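Local structure of L-methionine gamma-lyase (Fusobacterium nucleatum subsp. nucleatum, 6LXU) at residues Tyr155-Ala160 and Ile185-Phe190; Phe190-Met195 and Lys261-Arg266. The protein belongs to the Cys/Met metabolism family of pyridoxal phosphate-dependent enzymes and carries its cofactor covalently attached. All coordinates share one frame; numbering follows the deposited sequence.

Contact 1 of 2, residues Tyr155-Ala160 and Ile185-Phe190; sequences YLETPA and IVDNTF
Y155 and D187 touch where the C-terminal ends of strands 151-157 and 183-187 run side by side in parallel, and F190 meets P159 in the loops that follow; these three, D187, Y155 and F190, bury the most surface. L156 is bonded to the neighbouring strand through both its N and its O: its N donates to I185 O at 2.8 Å, and its O accepts from D187 N at 3.0 Å. Y155, with CG anti to the backbone N (chi1 -174°), crosses the I185 side chain obliquely, with I185 O over one face of its ring and CE2 3.7 Å from I185 CG2, and carries its hydroxyl forward to D187, where OH lies 3.6 Å from CB. The ring and the D187 carboxylate are turned 78° apart.

One water links the polar ends on this face, accepting from Y155 OH in the plane of the ring and donating to E157 OE1 and to D187 OD2. It thus sits between two carboxylates whose nearest oxygens, E157 OE1 and D187 OD2, are 4.0 Å apart; E157 OE1 also accepts from the backbone N of Y114. The other D187 oxygen is gripped twice, by T189 N in an Asx turn and by T189 OG1 at 2.6 Å from OD1, which fixes the rotation of the carboxylate. Where the strands end, a second water bridges T158 N and D187 O, and F190 CD2 lies 3.6 Å from the carbonyl O of P159, a residue preceded by a cis peptide bond. D187 OD2 lies near N1 of the modified residue at position 212, consistent with the aspartate that faces the pyridine nitrogen in fold-type I PLP enzymes, here at the end of a beta-alpha-beta crossover through helix 169-176.

Contact 2 of 2, residues Phe190-Met195 and Lys261-Arg266; sequences FATPYM and KTFEIR
An ST turn opens the short, weakly bonded helix 192-195, and the first turn of helix 263-282 packs against it through the ring of F263. T192 and F263 approach from opposite directions. The ring presents its edge, with T192 OG1 3.4 Å from F263 CZ and near the ring plane, while T192 CB lies in that plane, 3.7 Å from the same CZ. P193 comes in obliquely, its CD 4.1 Å from CZ, and Y194 CB packs at 3.9 Å from CZ, so the outer end of the ring is fitted among three successive residues. F263 reaches them because its CG is anti to the backbone N (chi1 176°), which extends the ring from the side of its helix. L11 of helix 11-17 also packs on F263.

Y194 makes a second touch, with CE1 3.9 Å from E264 O and the ring meeting that oxygen obliquely. The E264 carboxylate is engaged elsewhere: OE2 accepts from N383 of the second subunit, which places this helix start beside the subunit interface. R266 is tied back to its own helix start, its NE donating to T262 OG1 with that oxygen only 1° out of the guanidinium plane. The T192 hydroxyl that meets F263 has two hydrogen bonds of its own: it donates to A191 O at 2.6 Å, in the carbonyl plane, and accepts from Y194 N at 3.0 Å.

How the contacts relate
F190 takes part in contact 1 and is also the first residue of segment 190-195, where the chain passes from strand 183-187 through a short loop into helix 192-195; the loop also brings P159 CD within 4.1 Å of A191 CB. Both contacts are buried, but contact 1 lies nearer the centre of the chain, at the end of two strands of the seven-stranded sheet, beside the pyridine ring of the modified residue at position 212, whereas contact 2 joins two helix starts further out, next to the second subunit. Contact 1 combines backbone hydrogen bonds with water-bridged carboxylates, while contact 2 is held across by van der Waals packing round one phenylalanine.

Contact 1 of 2, residues Tyr155-Ala160 and Ile185-Phe190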
loop_
_atom_site.group_PDB
_atom_site.type_symbol
_atom_site.label_atom_id
_atom_site.label_comp_id
_atom_site.label_asym_id
_atom_site.label_seq_id
_atom_site.Cartn_x
_atom_site.Cartn_y
_atom_site.Cartn_z
ATOM N N TYR A 155 14.300 -16.971 -29.691
ATOM C CA TYR A 155 13.719 -15.889 -28.887
ATOM C C TYR A 155 13.336 -14.756 -29.813
ATOM O O TYR A 155 14.178 -14.272 -30.567
ATOM C CB TYR A 155 14.728 -15.429 -27.836
ATOM C CG TYR A 155 14.168 -14.411 -26.873
ATOM C CD1 TYR A 155 14.077 -13.087 -27.222
ATOM C CD2 TYR A 155 13.705 -14.789 -25.621
ATOM C CE1 TYR A 155 13.528 -12.140 -26.359
ATOM C CE2 TYR A 155 13.175 -13.858 -24.732
ATOM C CZ TYR A 155 13.086 -12.533 -25.106
ATOM O OH TYR A 155 12.564 -11.616 -24.203
ATOM N N LEU A 156 12.063 -14.347 -29.760
ATOM C CA LEU A 156 11.514 -13.388 -30.717
ATOM C C LEU A 156 10.789 -12.248 -30.024
ATOM O O LEU A 156 10.294 -12.395 -28.899
ATOM C CB LEU A 156 10.529 -14.078 -31.667
ATOM C CG LEU A 156 11.063 -15.328 -32.374
ATOM C CD1 LEU A 156 9.938 -16.070 -33.066
ATOM C CD2 LEU A 156 12.164 -14.976 -33.354
ATOM N N GLU A 157 10.662 -11.138 -30.728
ATOM C CA GLU A 157 10.001 -9.948 -30.197
ATOM C C GLU A 157 9.371 -9.207 -31.359
ATOM O O GLU A 157 10.070 -8.886 -32.307
ATOM C CB GLU A 157 11.057 -9.099 -29.490
ATOM C CG GLU A 157 10.536 -7.957 -28.659
ATOM C CD GLU A 157 11.646 -7.187 -27.965
ATOM O OE1 GLU A 157 12.700 -7.772 -27.533
ATOM O OE2 GLU A 157 11.458 -5.963 -27.838
ATOM N N THR A 158 8.060 -8.948 -31.322
ATOM C CA THR A 158 7.379 -8.259 -32.418
ATOM C C THR A 158 6.095 -7.614 -31.910
ATOM O O THR A 158 5.338 -8.271 -31.215
ATOM C CB THR A 158 7.070 -9.194 -33.622
ATOM O OG1 THR A 158 6.424 -8.452 -34.661
ATOM C CG2 THR A 158 6.244 -10.405 -33.241
ATOM N N PRO A 159 5.828 -6.355 -32.253
ATOM C CA PRO A 159 6.754 -5.399 -32.860
ATOM C C PRO A 159 7.943 -5.128 -31.955
ATOM O O PRO A 159 7.823 -5.284 -30.739
ATOM C CB PRO A 159 5.896 -4.132 -33.024
ATOM C CG PRO A 159 4.481 -4.586 -32.904
ATOM C CD PRO A 159 4.533 -5.733 -31.945
ATOM N N ALA A 160 9.074 -4.731 -32.534
ATOM C CA ALA A 160 10.309 -4.518 -31.745
ATOM C C ALA A 160 10.989 -3.215 -32.116
ATOM O O ALA A 160 11.034 -2.881 -33.315
ATOM C CB ALA A 160 11.279 -5.667 -31.966
ATOM N N ILE A 185 10.259 -18.642 -27.625
ATOM C CA ILE A 185 9.902 -17.698 -26.558
ATOM C C ILE A 185 9.640 -16.369 -27.229
ATOM O O ILE A 185 10.464 -15.908 -28.010
ATOM C CB ILE A 185 11.041 -17.564 -25.516
ATOM C CG1 ILE A 185 11.396 -18.942 -24.953
ATOM C CG2 ILE A 185 10.640 -16.588 -24.419
ATOM C CD1 ILE A 185 12.565 -18.958 -23.997
ATOM N N VAL A 186 8.502 -15.740 -26.915
ATOM C CA VAL A 186 8.151 -14.441 -27.487
ATOM C C VAL A 186 7.889 -13.421 -26.390
ATOM O O VAL A 186 7.093 -13.666 -25.487
ATOM C CB VAL A 186 6.913 -14.541 -28.398
ATOM C CG1 VAL A 186 6.443 -13.172 -28.865
ATOM C CG2 VAL A 186 7.242 -15.418 -29.582
ATOM N N ASP A 187 8.529 -12.272 -26.532
ATOM C CA ASP A 187 8.239 -11.095 -25.708
ATOM C C ASP A 187 7.083 -10.350 -26.361
ATOM O O ASP A 187 7.254 -9.698 -27.383
ATOM C CB ASP A 187 9.507 -10.250 -25.588
ATOM C CG ASP A 187 9.333 -9.008 -24.736
ATOM O OD1 ASP A 187 8.174 -8.604 -24.497
ATOM O OD2 ASP A 187 10.373 -8.427 -24.333
ATOM N N ASN A 188 5.898 -10.498 -25.757
ATOM C CA ASN A 188 4.640 -9.958 -26.278
ATOM C C ASN A 188 4.238 -8.642 -25.603
ATOM O O ASN A 188 3.068 -8.264 -25.626
ATOM C CB ASN A 188 3.531 -11.013 -26.107
ATOM C CG ASN A 188 2.321 -10.782 -27.002
ATOM O OD1 ASN A 188 2.467 -10.348 -28.146
ATOM N ND2 ASN A 188 1.124 -11.091 -26.486
ATOM N N THR A 189 5.218 -7.937 -25.032
ATOM C CA THR A 189 4.960 -6.704 -24.279
ATOM C C THR A 189 4.219 -5.643 -25.093
ATOM O O THR A 189 3.198 -5.125 -24.659
ATOM C CB THR A 189 6.276 -6.115 -23.744
ATOM O OG1 THR A 189 6.875 -7.035 -22.822
ATOM C CG2 THR A 189 6.052 -4.806 -23.021
ATOM N N PHE A 190 4.765 -5.290 -26.258
ATOM C CA PHE A 190 4.208 -4.179 -27.037
ATOM C C PHE A 190 2.808 -4.470 -27.542
ATOM O O PHE A 190 1.936 -3.607 -27.535
ATOM C CB PHE A 190 5.082 -3.874 -28.261
ATOM C CG PHE A 190 6.281 -2.993 -28.007
ATOM C CD1 PHE A 190 6.866 -2.830 -26.743
ATOM C CD2 PHE A 190 6.825 -2.296 -29.073
ATOM C CE1 PHE A 190 7.980 -2.013 -26.565
ATOM C CE2 PHE A 190 7.940 -1.481 -28.905
ATOM C CZ PHE A 190 8.508 -1.336 -27.649
HETATM O O HOH W 1 12.918 -9.014 -24.903
HETATM O O HOH W 2 6.240 -10.312 -29.777
#

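Contact 2 of 2, residues Phe190-Met195 and Lys261-Arg266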
loop_
_atom_site.group_PDB
_atom_site.type_symbol
_atom_site.label_atom_id
_atom_site.label_comp_id
_atom_site.label_asym_id
_atom_site.label_seq_id
_atom_site.Cartn_x
_atom_site.Cartn_y
_atom_site.Cartn_z
ATOM N N PHE A 190 4.765 -5.290 -26.258
ATOM C CA PHE A 190 4.208 -4.179 -27.037
ATOM C C PHE A 190 2.808 -4.470 -27.542
ATOM O O PHE A 190 1.936 -3.607 -27.535
ATOM C CB PHE A 190 5.082 -3.874 -28.261
ATOM C CG PHE A 190 6.281 -2.993 -28.007
ATOM C CD1 PHE A 190 6.866 -2.830 -26.743
ATOM C CD2 PHE A 190 6.825 -2.296 -29.073
ATOM C CE1 PHE A 190 7.980 -2.013 -26.565
ATOM C CE2 PHE A 190 7.940 -1.481 -28.905
ATOM C CZ PHE A 190 8.508 -1.336 -27.649
ATOM N N ALA A 191 2.605 -5.691 -28.044
ATOM C CA ALA A 191 1.332 -6.037 -28.662
ATOM C C ALA A 191 0.250 -6.293 -27.629
ATOM O O ALA A 191 -0.897 -5.875 -27.809
ATOM C CB ALA A 191 1.490 -7.247 -29.564
ATOM N N THR A 192 0.620 -6.997 -26.558
ATOM C CA THR A 192 -0.292 -7.427 -25.496
ATOM C C THR A 192 -1.256 -8.494 -26.011
ATOM O O THR A 192 -1.453 -8.619 -27.227
ATOM C CB THR A 192 -1.131 -6.281 -24.860
ATOM O OG1 THR A 192 -2.336 -6.061 -25.620
ATOM C CG2 THR A 192 -0.361 -4.976 -24.710
ATOM N N PRO A 193 -1.917 -9.225 -25.103
ATOM C CA PRO A 193 -2.926 -10.182 -25.588
ATOM C C PRO A 193 -4.178 -9.556 -26.183
ATOM O O PRO A 193 -4.982 -10.289 -26.782
ATOM C CB PRO A 193 -3.245 -11.031 -24.362
ATOM C CG PRO A 193 -2.805 -10.223 -23.208
ATOM C CD PRO A 193 -1.644 -9.404 -23.665
ATOM N N TYR A 194 -4.368 -8.247 -26.064
ATOM C CA TYR A 194 -5.419 -7.554 -26.822
ATOM C C TYR A 194 -5.174 -7.635 -28.325
ATOM O O TYR A 194 -6.141 -7.680 -29.098
ATOM C CB TYR A 194 -5.509 -6.091 -26.357
ATOM C CG TYR A 194 -6.522 -5.227 -27.058
ATOM C CD1 TYR A 194 -7.829 -5.166 -26.597
ATOM C CD2 TYR A 194 -6.169 -4.417 -28.121
ATOM C CE1 TYR A 194 -8.772 -4.354 -27.183
ATOM C CE2 TYR A 194 -7.115 -3.611 -28.751
ATOM C CZ TYR A 194 -8.415 -3.604 -28.274
ATOM O OH TYR A 194 -9.374 -2.804 -28.853
ATOM N N MET A 195 -3.915 -7.632 -28.749
ATOM C CA MET A 195 -3.590 -7.655 -30.175
ATOM C C MET A 195 -3.051 -8.974 -30.683
ATOM O O MET A 195 -3.282 -9.298 -31.856
ATOM C CB MET A 195 -2.586 -6.561 -30.519
ATOM C CG MET A 195 -3.175 -5.188 -30.318
ATOM S SD MET A 195 -2.022 -3.837 -30.560
ATOM C CE MET A 195 -1.993 -3.134 -28.913
ATOM N N LYS A 261 -8.369 -4.480 -14.643
ATOM C CA LYS A 261 -9.807 -4.211 -14.703
ATOM C C LYS A 261 -10.167 -3.294 -15.872
ATOM O O LYS A 261 -11.288 -3.379 -16.374
ATOM C CB LYS A 261 -10.313 -3.564 -13.413
ATOM C CG LYS A 261 -10.108 -4.382 -12.156
ATOM C CD LYS A 261 -10.993 -5.610 -12.080
ATOM C CE LYS A 261 -10.707 -6.404 -10.815
ATOM N NZ LYS A 261 -11.589 -7.597 -10.724
ATOM N N THR A 262 -9.243 -2.414 -16.275
ATOM C CA THR A 262 -9.468 -1.493 -17.385
ATOM C C THR A 262 -8.649 -1.850 -18.626
ATOM O O THR A 262 -8.607 -1.075 -19.576
ATOM C CB THR A 262 -9.169 -0.046 -16.968
ATOM O OG1 THR A 262 -7.818 0.063 -16.505
ATOM C CG2 THR A 262 -10.162 0.423 -15.912
ATOM N N PHE A 263 -8.033 -3.037 -18.658
ATOM C CA PHE A 263 -7.134 -3.406 -19.757
ATOM C C PHE A 263 -7.811 -3.277 -21.126
ATOM O O PHE A 263 -7.234 -2.694 -22.060
ATOM C CB PHE A 263 -6.614 -4.825 -19.533
ATOM C CG PHE A 263 -5.753 -5.342 -20.648
ATOM C CD1 PHE A 263 -4.518 -4.776 -20.927
ATOM C CD2 PHE A 263 -6.168 -6.415 -21.414
ATOM C CE1 PHE A 263 -3.729 -5.259 -21.964
ATOM C CE2 PHE A 263 -5.376 -6.901 -22.451
ATOM C CZ PHE A 263 -4.158 -6.326 -22.720
ATOM N N GLU A 264 -9.018 -3.817 -21.280
ATOM C CA GLU A 264 -9.665 -3.787 -22.592
ATOM C C GLU A 264 -9.895 -2.360 -23.068
ATOM O O GLU A 264 -9.556 -2.005 -24.199
ATOM C CB GLU A 264 -10.998 -4.533 -22.569
ATOM C CG GLU A 264 -11.718 -4.520 -23.912
ATOM C CD GLU A 264 -13.101 -5.108 -23.864
ATOM O OE1 GLU A 264 -13.891 -4.750 -22.977
ATOM O OE2 GLU A 264 -13.415 -5.929 -24.763
ATOM N N ILE A 265 -10.512 -1.540 -22.219
ATOM C CA ILE A 265 -10.844 -0.178 -22.622
ATOM C C ILE A 265 -9.602 0.689 -22.763
ATOM O O ILE A 265 -9.584 1.593 -23.595
ATOM C CB ILE A 265 -11.919 0.486 -21.725
ATOM C CG1 ILE A 265 -11.575 0.435 -20.230
ATOM C CG2 ILE A 265 -13.280 -0.147 -22.019
ATOM C CD1 ILE A 265 -12.444 1.330 -19.367
ATOM N N ARG A 266 -8.572 0.442 -21.955
ATOM C CA ARG A 266 -7.321 1.173 -22.127
ATOM C C ARG A 266 -6.710 0.844 -23.482
ATOM O O ARG A 266 -6.351 1.738 -24.239
ATOM C CB ARG A 266 -6.319 0.871 -21.010
ATOM C CG ARG A 266 -6.701 1.493 -19.672
ATOM C CD ARG A 266 -5.645 1.331 -18.585
ATOM N NE ARG A 266 -5.431 -0.059 -18.165
ATOM C CZ ARG A 266 -4.428 -0.855 -18.557
ATOM N NH1 ARG A 266 -3.511 -0.424 -19.429
ATOM N NH2 ARG A 266 -4.348 -2.092 -18.091
#